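Local coordinates for prophenoloxidase b (Marsupenaeus japonicus, PDB 3WKY), which is the inactive precursor of a phenoloxidase, a type 3 copper protein that probably hydroxylates monophenols and oxidises o-diphenols once activated, at residues E20-L25 with V99-K104; Q32-E37 with A45-D50; T488-N493 with I542-R547; H591-A596 with P653-Q658. One frame throughout, in Å; residues are numbered along the deposited sequence.

Contact 1. Residues E20-L25 with V99-K104; sequences ESTSTL and VAIMVK
Thr22 and Ile101 share a water that joins the two segments where no direct hydrogen bond does. It donates to Ile101 O at 2.6 Å and sits 2.5 Å from Thr22 OG1, a short hydrogen bond whose direction is open. Threonine suits the spot because its two branches do different work. With CG2 anti to the backbone N (chi1 of OG1 -51°), the methyl rests against Ile101, CG2 to CG2 at 3.8 Å, while the hydroxyl is left for the water. That hydroxyl also lies alongside the aliphatic part of Lys104: Thr22 OG1 lies 3.4 Å from Lys104 CB, with CG and CD following close by. The lysine runs extended past Thr22, crossing the Leu25 side chain at about a right angle, with CE 4.0 Å from Leu25 CD2, then bends at the last torsion (chi4 -79°) to bring NZ to 3.1 Å from Glu20 O. The angle is too poor for a hydrogen bond, yet the ammonium charge is probably still stabilised by the partial negative charge of that oxygen. Cutting the residue back to an alanine would probably open a gap beside Leu25 and leave Glu20 O without its neighbouring ammonium group. Phe112 of helix 109-122 also packs on the lysine. Across from it, Ser21 caps helix 22-29, OG accepting from Thr24 N at 3.0 Å, and Asp105 accepts from Thr22 N. This is the geometry of an N-capped helix start docked on the late part of helix 93-103, which belongs to the hemocyanin all-alpha domain.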
loop_
_atom_site.group_PDB
_atom_site.type_symbol
_atom_site.label_atom_id
_atom_site.label_comp_id
_atom_site.label_asym_id
_atom_site.label_seq_id
_atom_site.Cartn_x
_atom_site.Cartn_y
_atom_site.Cartn_z
ATOM N N GLU A 20 7.110 2.629 -51.098
ATOM C CA GLU A 20 6.493 2.880 -52.399
ATOM C C GLU A 20 6.243 1.568 -53.124
ATOM O O GLU A 20 6.808 0.538 -52.763
ATOM C CB GLU A 20 7.356 3.817 -53.247
ATOM C CG GLU A 20 7.671 5.163 -52.589
ATOM C CD GLU A 20 6.439 6.028 -52.362
ATOM O OE1 GLU A 20 5.412 5.799 -53.032
ATOM O OE2 GLU A 20 6.498 6.947 -51.517
ATOM N N SER A 21 5.373 1.598 -54.129
ATOM C CA SER A 21 5.095 0.402 -54.915
ATOM C C SER A 21 6.324 -0.002 -55.716
ATOM O O SER A 21 7.230 0.804 -55.933
ATOM C CB SER A 21 3.940 0.651 -55.886
ATOM O OG SER A 21 4.339 1.553 -56.901
ATOM N N THR A 22 6.349 -1.259 -56.146
ATOM C CA THR A 22 7.413 -1.742 -57.018
ATOM C C THR A 22 7.410 -0.947 -58.331
ATOM O O THR A 22 8.466 -0.650 -58.893
ATOM C CB THR A 22 7.250 -3.240 -57.311
ATOM O OG1 THR A 22 7.095 -3.954 -56.077
ATOM C CG2 THR A 22 8.468 -3.780 -58.060
ATOM N N SER A 23 6.217 -0.591 -58.804
ATOM C CA SER A 23 6.093 0.205 -60.025
ATOM C C SER A 23 6.777 1.566 -59.904
ATOM O O SER A 23 7.480 1.995 -60.819
ATOM C CB SER A 23 4.623 0.386 -60.408
ATOM O OG SER A 23 4.040 -0.843 -60.793
ATOM N N THR A 24 6.575 2.240 -58.774
ATOM C CA THR A 24 7.191 3.543 -58.534
ATOM C C THR A 24 8.713 3.426 -58.492
ATOM O O THR A 24 9.436 4.276 -59.023
ATOM C CB THR A 24 6.704 4.161 -57.204
ATOM O OG1 THR A 24 5.293 4.402 -57.269
ATOM C CG2 THR A 24 7.420 5.472 -56.919
ATOM N N LEU A 25 9.199 2.372 -57.853
ATOM C CA LEU A 25 10.636 2.162 -57.745
ATOM C C LEU A 25 11.217 1.839 -59.120
ATOM O O LEU A 25 12.252 2.382 -59.514
ATOM C CB LEU A 25 10.940 1.029 -56.759
ATOM C CG LEU A 25 12.415 0.644 -56.600
ATOM C CD1 LEU A 25 13.202 1.745 -55.913
ATOM C CD2 LEU A 25 12.553 -0.679 -55.848
ATOM N N VAL A 99 12.788 -12.593 -57.889
ATOM C CA VAL A 99 11.876 -12.992 -56.818
ATOM C C VAL A 99 11.553 -11.802 -55.910
ATOM O O VAL A 99 10.397 -11.592 -55.533
ATOM C CB VAL A 99 12.439 -14.171 -56.001
ATOM C CG1 VAL A 99 11.643 -14.371 -54.718
ATOM C CG2 VAL A 99 12.430 -15.442 -56.835
ATOM N N ALA A 100 12.578 -11.019 -55.583
ATOM C CA ALA A 100 12.418 -9.799 -54.792
ATOM C C ALA A 100 11.426 -8.834 -55.440
ATOM O O ALA A 100 10.461 -8.408 -54.804
ATOM C CB ALA A 100 13.764 -9.116 -54.596
ATOM N N ILE A 101 11.678 -8.487 -56.701
ATOM C CA ILE A 101 10.813 -7.577 -57.455
ATOM C C ILE A 101 9.364 -8.067 -57.509
ATOM O O ILE A 101 8.430 -7.279 -57.354
ATOM C CB ILE A 101 11.343 -7.370 -58.892
ATOM C CG1 ILE A 101 12.646 -6.572 -58.875
ATOM C CG2 ILE A 101 10.310 -6.655 -59.753
ATOM C CD1 ILE A 101 12.490 -5.173 -58.323
ATOM N N MET A 102 9.176 -9.369 -57.708
ATOM C CA MET A 102 7.830 -9.931 -57.798
ATOM C C MET A 102 7.074 -9.905 -56.466
ATOM O O MET A 102 5.868 -9.644 -56.435
ATOM C CB MET A 102 7.872 -11.368 -58.337
ATOM C CG MET A 102 6.494 -12.012 -58.463
ATOM S SD MET A 102 6.481 -13.590 -59.350
ATOM C CE MET A 102 7.120 -13.059 -60.942
ATOM N N VAL A 103 7.783 -10.172 -55.372
ATOM C CA VAL A 103 7.134 -10.346 -54.071
ATOM C C VAL A 103 6.962 -9.028 -53.304
ATOM O O VAL A 103 6.152 -8.940 -52.378
ATOM C CB VAL A 103 7.895 -11.380 -53.201
ATOM C CG1 VAL A 103 9.101 -10.739 -52.538
ATOM C CG2 VAL A 103 6.979 -11.981 -52.162
ATOM N N LYS A 104 7.705 -8.006 -53.715
ATOM C CA LYS A 104 7.790 -6.749 -52.978
ATOM C C LYS A 104 6.442 -6.077 -52.704
ATOM O O LYS A 104 6.239 -5.523 -51.619
ATOM C CB LYS A 104 8.716 -5.776 -53.703
ATOM C CG LYS A 104 8.888 -4.449 -53.002
ATOM C CD LYS A 104 9.748 -3.516 -53.826
ATOM C CE LYS A 104 10.252 -2.356 -52.998
ATOM N NZ LYS A 104 9.267 -1.271 -52.763
HETATM O O HOH W 1 6.239 -6.319 -56.330
#

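Contact 2. Residues Q32-E37 with A45-D50; sequences QLPPLE and AVTVLD
Glu37 stands over Val48 and can be traced along its whole length. Its CG takes the position between the backbone N and the carbonyl carbon (chi1 71°), which turns the otherwise extended chain across the valine at about a right angle. CB lies 4.1 Å from Val48 CG2; CG keeps to the same methyl while also nearing Val46 O, and CD still touches it. At the tip, OE1 accepts from a water at 3.1 Å, and that water in turn accepts from Leu49 N, so the carboxylate is joined to Leu49 N through a water. Below this, the backbones pair as the two strands of an antiparallel hairpin. Glu37 and Val46 form a hydrogen-bonded pair, each N meeting the other's O at 2.8 Å. One step further, Val48 N donates to Pro35 O at 2.9 Å with a nearly straight N-H, a role proline can fill since it still offers a carbonyl though it has no N-H. Thr47 sends its methyl between Pro34 and Leu36, with CG2 3.9 Å from Pro34 CG, while its hydroxyl turns to Met102 O of helix 93-103. Three backbone bonds hold the strands in register, and small apolar touches between aliphatic groups fill in around them; the chemistry implies a surface hairpin fixed mainly by its main chain, with the Glu37 carboxylate bound to a water.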
loop_
_atom_site.group_PDB
_atom_site.type_symbol
_atom_site.label_atom_id
_atom_site.label_comp_id
_atom_site.label_asym_id
_atom_site.label_seq_id
_atom_site.Cartn_x
_atom_site.Cartn_y
_atom_site.Cartn_z
ATOM N N GLN A 32 13.086 -3.368 -65.229
ATOM C CA GLN A 32 12.030 -4.059 -65.957
ATOM C C GLN A 32 11.146 -4.858 -65.007
ATOM O O GLN A 32 11.636 -5.593 -64.146
ATOM C CB GLN A 32 12.597 -4.943 -67.071
ATOM C CG GLN A 32 12.628 -4.256 -68.432
ATOM C CD GLN A 32 11.255 -3.780 -68.874
ATOM O OE1 GLN A 32 11.075 -2.613 -69.233
ATOM N NE2 GLN A 32 10.278 -4.682 -68.851
ATOM N N LEU A 33 9.839 -4.695 -65.170
ATOM C CA LEU A 33 8.858 -5.327 -64.302
ATOM C C LEU A 33 8.287 -6.591 -64.929
ATOM O O LEU A 33 8.168 -6.686 -66.151
ATOM C CB LEU A 33 7.721 -4.347 -64.010
ATOM C CG LEU A 33 8.092 -3.123 -63.178
ATOM C CD1 LEU A 33 7.265 -1.903 -63.579
ATOM C CD2 LEU A 33 7.908 -3.439 -61.703
ATOM N N PRO A 34 7.930 -7.568 -64.085
ATOM C CA PRO A 34 7.155 -8.742 -64.497
ATOM C C PRO A 34 5.721 -8.293 -64.796
ATOM O O PRO A 34 5.434 -7.107 -64.640
ATOM C CB PRO A 34 7.206 -9.636 -63.250
ATOM C CG PRO A 34 7.367 -8.677 -62.113
ATOM C CD PRO A 34 8.265 -7.601 -62.651
ATOM N N PRO A 35 4.841 -9.207 -65.243
ATOM C CA PRO A 35 3.450 -8.809 -65.495
ATOM C C PRO A 35 2.782 -8.106 -64.309
ATOM O O PRO A 35 3.017 -8.477 -63.156
ATOM C CB PRO A 35 2.756 -10.145 -65.757
ATOM C CG PRO A 35 3.815 -10.978 -66.385
ATOM C CD PRO A 35 5.106 -10.583 -65.706
ATOM N N LEU A 36 1.953 -7.106 -64.606
ATOM C CA LEU A 36 1.253 -6.342 -63.581
ATOM C C LEU A 36 -0.247 -6.604 -63.612
ATOM O O LEU A 36 -0.768 -7.209 -64.551
ATOM C CB LEU A 36 1.500 -4.845 -63.769
ATOM C CG LEU A 36 2.938 -4.343 -63.735
ATOM C CD1 LEU A 36 2.968 -2.848 -64.010
ATOM C CD2 LEU A 36 3.600 -4.664 -62.396
ATOM N N GLU A 37 -0.933 -6.137 -62.574
ATOM C CA GLU A 37 -2.387 -6.187 -62.509
ATOM C C GLU A 37 -2.856 -5.205 -61.451
ATOM O O GLU A 37 -2.043 -4.549 -60.795
ATOM C CB GLU A 37 -2.877 -7.592 -62.162
ATOM C CG GLU A 37 -2.601 -8.006 -60.725
ATOM C CD GLU A 37 -3.150 -9.379 -60.397
ATOM O OE1 GLU A 37 -2.835 -9.901 -59.308
ATOM O OE2 GLU A 37 -3.902 -9.936 -61.225
ATOM N N ALA A 45 -1.615 -0.543 -59.710
ATOM C CA ALA A 45 -0.658 -1.423 -60.363
ATOM C C ALA A 45 0.195 -2.152 -59.330
ATOM O O ALA A 45 0.908 -1.534 -58.536
ATOM C CB ALA A 45 0.216 -0.638 -61.321
ATOM N N VAL A 46 0.104 -3.476 -59.356
ATOM C CA VAL A 46 0.817 -4.338 -58.431
ATOM C C VAL A 46 1.313 -5.524 -59.257
ATOM O O VAL A 46 0.658 -5.912 -60.223
ATOM C CB VAL A 46 -0.132 -4.771 -57.282
ATOM C CG1 VAL A 46 0.073 -6.215 -56.884
ATOM C CG2 VAL A 46 0.014 -3.836 -56.080
ATOM N N THR A 47 2.479 -6.074 -58.923
ATOM C CA THR A 47 3.006 -7.214 -59.667
ATOM C C THR A 47 2.099 -8.415 -59.508
ATOM O O THR A 47 1.442 -8.571 -58.479
ATOM C CB THR A 47 4.408 -7.632 -59.185
ATOM O OG1 THR A 47 4.368 -7.894 -57.778
ATOM C CG2 THR A 47 5.426 -6.547 -59.477
ATOM N N VAL A 48 2.052 -9.263 -60.530
ATOM C CA VAL A 48 1.362 -10.534 -60.407
ATOM C C VAL A 48 2.263 -11.472 -59.622
ATOM O O VAL A 48 3.447 -11.606 -59.933
ATOM C CB VAL A 48 1.060 -11.164 -61.782
ATOM C CG1 VAL A 48 0.334 -12.497 -61.607
ATOM C CG2 VAL A 48 0.231 -10.208 -62.632
ATOM N N LEU A 49 1.710 -12.113 -58.600
ATOM C CA LEU A 49 2.485 -13.070 -57.823
ATOM C C LEU A 49 2.262 -14.489 -58.347
ATOM O O LEU A 49 1.197 -15.070 -58.145
ATOM C CB LEU A 49 2.128 -12.982 -56.336
ATOM C CG LEU A 49 2.920 -13.901 -55.401
ATOM C CD1 LEU A 49 4.406 -13.647 -55.559
ATOM C CD2 LEU A 49 2.496 -13.716 -53.947
ATOM N N ASP A 50 3.270 -15.027 -59.030
ATOM C CA ASP A 50 3.231 -16.396 -59.540
ATOM C C ASP A 50 2.852 -17.378 -58.438
ATOM O O ASP A 50 3.477 -17.386 -57.376
ATOM C CB ASP A 50 4.599 -16.793 -60.101
ATOM C CG ASP A 50 4.871 -16.206 -61.472
ATOM O OD1 ASP A 50 4.131 -15.292 -61.898
ATOM O OD2 ASP A 50 5.837 -16.658 -62.124
HETATM O O HOH W 2 -1.011 -11.805 -57.669
#

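Contact 3. Residues T488-N493 with I542-R547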
loop_
_atom_site.group_PDB
_atom_site.type_symbol
_atom_site.label_atom_id
_atom_site.label_comp_id
_atom_site.label_asym_id
_atom_site.label_seq_id
_atom_site.Cartn_x
_atom_site.Cartn_y
_atom_site.Cartn_z
ATOM N N THR A 488 50.904 0.842 -28.743
ATOM C CA THR A 488 52.017 -0.071 -28.981
ATOM C C THR A 488 52.266 -0.930 -27.751
ATOM O O THR A 488 52.362 -0.418 -26.628
ATOM C CB THR A 488 53.296 0.687 -29.372
ATOM O OG1 THR A 488 53.059 1.400 -30.592
ATOM C CG2 THR A 488 54.463 -0.292 -29.582
ATOM N N ILE A 489 52.342 -2.238 -27.973
ATOM C CA ILE A 489 52.639 -3.174 -26.912
ATOM C C ILE A 489 54.072 -3.656 -27.113
ATOM O O ILE A 489 54.425 -4.120 -28.197
ATOM C CB ILE A 489 51.712 -4.399 -26.961
ATOM C CG1 ILE A 489 50.234 -3.969 -27.031
ATOM C CG2 ILE A 489 51.962 -5.305 -25.755
ATOM C CD1 ILE A 489 49.810 -3.022 -25.914
ATOM N N THR A 490 54.889 -3.532 -26.074
ATOM C CA THR A 490 56.247 -4.072 -26.110
ATOM C C THR A 490 56.227 -5.427 -25.418
ATOM O O THR A 490 55.800 -5.528 -24.260
ATOM C CB THR A 490 57.225 -3.140 -25.386
ATOM O OG1 THR A 490 57.172 -1.832 -25.983
ATOM C CG2 THR A 490 58.662 -3.674 -25.484
ATOM N N VAL A 491 56.666 -6.472 -26.118
ATOM C CA VAL A 491 56.689 -7.807 -25.532
ATOM C C VAL A 491 58.081 -8.437 -25.625
ATOM O O VAL A 491 58.935 -7.967 -26.377
ATOM C CB VAL A 491 55.675 -8.748 -26.189
ATOM C CG1 VAL A 491 54.273 -8.132 -26.164
ATOM C CG2 VAL A 491 56.080 -9.069 -27.616
ATOM N N ASN A 492 58.297 -9.495 -24.853
ATOM C CA ASN A 492 59.515 -10.285 -24.984
ATOM C C ASN A 492 59.204 -11.756 -25.166
ATOM O O ASN A 492 58.397 -12.328 -24.428
ATOM C CB ASN A 492 60.439 -10.113 -23.777
ATOM C CG ASN A 492 61.796 -10.780 -23.990
ATOM O OD1 ASN A 492 62.502 -10.454 -24.944
ATOM N ND2 ASN A 492 62.159 -11.721 -23.113
ATOM N N ASN A 493 59.840 -12.364 -26.163
ATOM C CA ASN A 493 59.804 -13.803 -26.327
ATOM C C ASN A 493 61.133 -14.327 -25.808
ATOM O O ASN A 493 62.162 -14.156 -26.464
ATOM C CB ASN A 493 59.629 -14.157 -27.804
ATOM C CG ASN A 493 59.707 -15.648 -28.069
ATOM O OD1 ASN A 493 59.885 -16.458 -27.158
ATOM N ND2 ASN A 493 59.560 -16.020 -29.337
ATOM N N ILE A 542 62.825 -9.146 -28.162
ATOM C CA ILE A 542 61.843 -8.085 -27.964
ATOM C C ILE A 542 61.108 -7.711 -29.252
ATOM O O ILE A 542 61.700 -7.668 -30.323
ATOM C CB ILE A 542 62.521 -6.843 -27.337
ATOM C CG1 ILE A 542 62.823 -7.111 -25.862
ATOM C CG2 ILE A 542 61.664 -5.595 -27.487
ATOM C CD1 ILE A 542 63.305 -5.900 -25.101
ATOM N N ALA A 543 59.801 -7.462 -29.150
ATOM C CA ALA A 543 59.022 -7.023 -30.308
ATOM C C ALA A 543 58.080 -5.895 -29.917
ATOM O O ALA A 543 57.662 -5.790 -28.756
ATOM C CB ALA A 543 58.243 -8.185 -30.918
ATOM N N TYR A 544 57.771 -5.046 -30.889
ATOM C CA TYR A 544 56.821 -3.960 -30.704
ATOM C C TYR A 544 55.644 -4.230 -31.617
ATOM O O TYR A 544 55.820 -4.454 -32.818
ATOM C CB TYR A 544 57.464 -2.615 -31.049
ATOM C CG TYR A 544 58.755 -2.358 -30.301
ATOM C CD1 TYR A 544 58.736 -1.877 -29.000
ATOM C CD2 TYR A 544 59.991 -2.603 -30.893
ATOM C CE1 TYR A 544 59.905 -1.648 -28.306
ATOM C CE2 TYR A 544 61.167 -2.372 -30.201
ATOM C CZ TYR A 544 61.115 -1.895 -28.908
ATOM O OH TYR A 544 62.272 -1.657 -28.204
ATOM N N ILE A 545 54.440 -4.240 -31.052
ATOM C CA ILE A 545 53.245 -4.481 -31.851
ATOM C C ILE A 545 52.366 -3.241 -31.757
ATOM O O ILE A 545 51.973 -2.830 -30.660
ATOM C CB ILE A 545 52.464 -5.720 -31.376
ATOM C CG1 ILE A 545 53.324 -6.979 -31.494
ATOM C CG2 ILE A 545 51.202 -5.893 -32.195
ATOM C CD1 ILE A 545 53.744 -7.551 -30.167
ATOM N N THR A 546 52.086 -2.643 -32.910
ATOM C CA THR A 546 51.365 -1.380 -32.981
ATOM C C THR A 546 50.048 -1.600 -33.709
ATOM O O THR A 546 50.024 -2.201 -34.785
ATOM C CB THR A 546 52.178 -0.328 -33.755
ATOM O OG1 THR A 546 53.326 0.047 -32.986
ATOM C CG2 THR A 546 51.331 0.909 -34.036
ATOM N N ARG A 547 48.952 -1.127 -33.115
ATOM C CA ARG A 547 47.644 -1.235 -33.738
ATOM C C ARG A 547 46.991 0.127 -33.832
ATOM O O ARG A 547 47.070 0.932 -32.900
ATOM C CB ARG A 547 46.740 -2.176 -32.934
ATOM C CG ARG A 547 47.107 -3.637 -33.083
ATOM C CD ARG A 547 46.516 -4.227 -34.348
ATOM N NE ARG A 547 45.153 -4.703 -34.118
ATOM C CZ ARG A 547 44.470 -5.468 -34.963
ATOM N NH1 ARG A 547 45.016 -5.845 -36.110
ATOM N NH2 ARG A 547 43.236 -5.861 -34.660
#
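Thr488 and Thr546 join their hydroxyls, OG1 to OG1 at 2.8 Å, at one end of an antiparallel strand pair in the three-stranded sheet of the hemocyanin ig-like domain. Either hydroxyl could be the donor. Four backbone bonds continue the pairing: Ile489 and Ile545 exchange two, with Ile489 N to Ile545 O at 2.8 Å, and Val491 and Ala543 exchange two more, with Val491 N to Ala543 O at 2.9 Å. All are close to straight, and the strand directions are 161° apart, nearly antiparallel. Between them, CA-H groups lean on the same carbonyls, Thr488 CA lying 3.2 Å from Ile545 O.

Beta-branched residues fill most positions, a choice that suits extended backbone. On the face with Ile489 and Val491, the contact is apolar. Val491 puts CG2 between its backbone N and carbonyl carbon (CG1 chi1 -54°), a placing that brings this methyl to both partners: Ala543 CB at 4.0 Å and Ile545 CD1 at 3.8 Å. The small alanine probably leaves room for Ile545, which also meets Met501 and Leu503 of strand 501-509, consistent with this face being turned to the domain interior. Strand 485-493 is central here, its other edge bonded to strand 424-432, which carries the glycosylated Asn427. The face with the threonines is more polar and more open. There Thr490 and Tyr544 run alongside each other in the same direction, and Thr490 OG1 meets the ring at its rim, close to the ring plane, 3.4 Å from Tyr544 CD1.

Contact 4. Residues H591-A596 with P653-Q658; sequences HFFVMA and PNMMLQ
Met595 and Met655 make the dense, buried side of this strand pair. The two chains are extended and run side by side in the same direction, CG to CG and CE to CE both at 3.8 Å, and the flexible thioethers fill the space without needing polar partners. Met655 SD then reaches the Phe593 ring obliquely, 3.9 Å from CE2, a Met-aromatic contact. The same end is closed by Asn654: with CG between the backbone N and the carbonyl carbon (chi1 57°), its ND2 donates to Ala596 O at 3.1 Å, nearly in its own amide plane, and also to Leu419 O, while its backbone O accepts from Ala596 N. A leucine in its place would probably leave Ala596 O and Leu419 O without this donor.

Toward the other end the second strand is less enclosed and a water enters. Leu657 and Gln658 are partly exposed; the methyls of Leu657 lie obliquely against the His591 ring, CD2 to ND1 at 3.7 Å. A water in the plane of that ring bonds His591 ND1 at 2.8 Å and only weakly reaches Gln658 O. Backbone bonds of the Phe592–Gln658 and Val594–Met656 pairs join both regions. Helix 645-650 covers the face of Phe593 and Met655, strand 424-432 packs on that of Val594 and Met656, and strand 588-598 bonds along its other edge to strand 501-509.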
loop_
_atom_site.group_PDB
_atom_site.type_symbol
_atom_site.label_atom_id
_atom_site.label_comp_id
_atom_site.label_asym_id
_atom_site.label_seq_id
_atom_site.Cartn_x
_atom_site.Cartn_y
_atom_site.Cartn_z
ATOM N N HIS A 591 41.188 1.769 -16.813
ATOM C CA HIS A 591 42.128 0.664 -16.928
ATOM C C HIS A 591 42.208 0.236 -18.388
ATOM O O HIS A 591 41.192 0.185 -19.079
ATOM C CB HIS A 591 41.655 -0.546 -16.125
ATOM C CG HIS A 591 41.656 -0.350 -14.641
ATOM N ND1 HIS A 591 42.795 -0.038 -13.927
ATOM C CD2 HIS A 591 40.663 -0.478 -13.727
ATOM C CE1 HIS A 591 42.496 0.047 -12.643
ATOM N NE2 HIS A 591 41.209 -0.219 -12.494
ATOM N N PHE A 592 43.414 -0.121 -18.834
ATOM C CA PHE A 592 43.654 -0.605 -20.193
ATOM C C PHE A 592 44.425 -1.910 -19.985
ATOM O O PHE A 592 45.652 -1.918 -19.838
ATOM C CB PHE A 592 44.479 0.453 -20.940
ATOM C CG PHE A 592 44.609 0.246 -22.434
ATOM C CD1 PHE A 592 45.676 -0.490 -22.958
ATOM C CD2 PHE A 592 43.745 0.884 -23.320
ATOM C CE1 PHE A 592 45.831 -0.646 -24.340
ATOM C CE2 PHE A 592 43.895 0.738 -24.699
ATOM C CZ PHE A 592 44.946 -0.028 -25.207
ATOM N N PHE A 593 43.689 -3.014 -19.919
ATOM C CA PHE A 593 44.254 -4.326 -19.598
ATOM C C PHE A 593 44.787 -4.980 -20.866
ATOM O O PHE A 593 44.099 -4.995 -21.893
ATOM C CB PHE A 593 43.154 -5.209 -18.978
ATOM C CG PHE A 593 43.512 -6.691 -18.850
ATOM C CD1 PHE A 593 43.348 -7.571 -19.927
ATOM C CD2 PHE A 593 43.933 -7.207 -17.638
ATOM C CE1 PHE A 593 43.644 -8.923 -19.804
ATOM C CE2 PHE A 593 44.235 -8.563 -17.499
ATOM C CZ PHE A 593 44.082 -9.424 -18.585
ATOM N N VAL A 594 46.000 -5.530 -20.796
ATOM C CA VAL A 594 46.621 -6.182 -21.951
ATOM C C VAL A 594 47.103 -7.578 -21.570
ATOM O O VAL A 594 47.855 -7.733 -20.604
ATOM C CB VAL A 594 47.846 -5.372 -22.463
ATOM C CG1 VAL A 594 48.488 -6.065 -23.679
ATOM C CG2 VAL A 594 47.448 -3.941 -22.788
ATOM N N MET A 595 46.684 -8.591 -22.326
ATOM C CA MET A 595 47.193 -9.941 -22.111
ATOM C C MET A 595 47.725 -10.572 -23.397
ATOM O O MET A 595 47.082 -10.511 -24.450
ATOM C CB MET A 595 46.115 -10.839 -21.509
ATOM C CG MET A 595 46.580 -12.256 -21.215
ATOM S SD MET A 595 45.214 -13.246 -20.557
ATOM C CE MET A 595 46.041 -14.771 -20.087
ATOM N N ALA A 596 48.914 -11.162 -23.314
ATOM C CA ALA A 596 49.463 -11.925 -24.436
ATOM C C ALA A 596 49.212 -13.402 -24.163
ATOM O O ALA A 596 49.699 -13.959 -23.174
ATOM C CB ALA A 596 50.965 -11.652 -24.597
ATOM N N PRO A 653 53.208 -12.662 -15.834
ATOM C CA PRO A 653 54.111 -11.860 -16.665
ATOM C C PRO A 653 53.542 -11.571 -18.053
ATOM O O PRO A 653 53.983 -10.601 -18.681
ATOM C CB PRO A 653 55.366 -12.744 -16.786
ATOM C CG PRO A 653 55.287 -13.687 -15.630
ATOM C CD PRO A 653 53.821 -13.937 -15.415
ATOM N N ASN A 654 52.591 -12.388 -18.515
ATOM C CA ASN A 654 51.944 -12.150 -19.809
ATOM C C ASN A 654 50.753 -11.194 -19.724
ATOM O O ASN A 654 50.002 -11.043 -20.692
ATOM C CB ASN A 654 51.518 -13.458 -20.483
ATOM C CG ASN A 654 50.586 -14.292 -19.620
ATOM O OD1 ASN A 654 50.680 -14.285 -18.386
ATOM N ND2 ASN A 654 49.685 -15.027 -20.268
ATOM N N MET A 655 50.588 -10.548 -18.573
ATOM C CA MET A 655 49.563 -9.522 -18.434
ATOM C C MET A 655 50.169 -8.224 -17.947
ATOM O O MET A 655 51.082 -8.227 -17.106
ATOM C CB MET A 655 48.480 -9.952 -17.441
ATOM C CG MET A 655 47.799 -11.270 -17.717
ATOM S SD MET A 655 46.595 -11.514 -16.365
ATOM C CE MET A 655 46.091 -13.206 -16.656
ATOM N N MET A 656 49.658 -7.111 -18.461
ATOM C CA MET A 656 50.063 -5.794 -17.969
ATOM C C MET A 656 48.854 -4.874 -17.853
ATOM O O MET A 656 47.962 -4.896 -18.702
ATOM C CB MET A 656 51.129 -5.164 -18.875
ATOM C CG MET A 656 51.537 -3.743 -18.476
ATOM S SD MET A 656 53.197 -3.299 -19.085
ATOM C CE MET A 656 54.230 -4.329 -18.035
ATOM N N LEU A 657 48.826 -4.069 -16.796
ATOM C CA LEU A 657 47.726 -3.126 -16.595
ATOM C C LEU A 657 48.176 -1.700 -16.872
ATOM O O LEU A 657 48.940 -1.110 -16.106
ATOM C CB LEU A 657 47.179 -3.233 -15.173
ATOM C CG LEU A 657 45.965 -2.353 -14.875
ATOM C CD1 LEU A 657 44.752 -2.867 -15.658
ATOM C CD2 LEU A 657 45.681 -2.293 -13.368
ATOM N N GLN A 658 47.704 -1.155 -17.983
ATOM C CA GLN A 658 48.009 0.213 -18.371
ATOM C C GLN A 658 46.821 1.101 -17.958
ATOM O O GLN A 658 45.787 0.597 -17.500
ATOM C CB GLN A 658 48.347 0.239 -19.884
ATOM C CG GLN A 658 48.026 1.493 -20.701
ATOM C CD GLN A 658 49.132 2.527 -20.750
ATOM O OE1 GLN A 658 50.045 2.534 -19.920
ATOM N NE2 GLN A 658 49.047 3.423 -21.735
HETATM O O HOH W 3 45.308 1.099 -14.145
#

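In the fold
From the N terminus, contact 1 closes the first long loop, joining the start of helix 22-29 to the late part of helix 93-103. Contact 2, the short hairpin of strands 36-38 and 45-47, lies wholly within that loop and touches it: Thr47 OG1 probably bonds to Met102 O. Contacts 3 and 4 come far later, in series, in the ig-like domain; each closes a loop of some fifty residues, and neither nests in the other. They belong to two different sheets that meet face to face, as where Ile489 CD1 lies 4.0 Å from Val594 CG1. The two groups sit on opposite sides of the chain's centre, contact centres 54 to 62 Å apart.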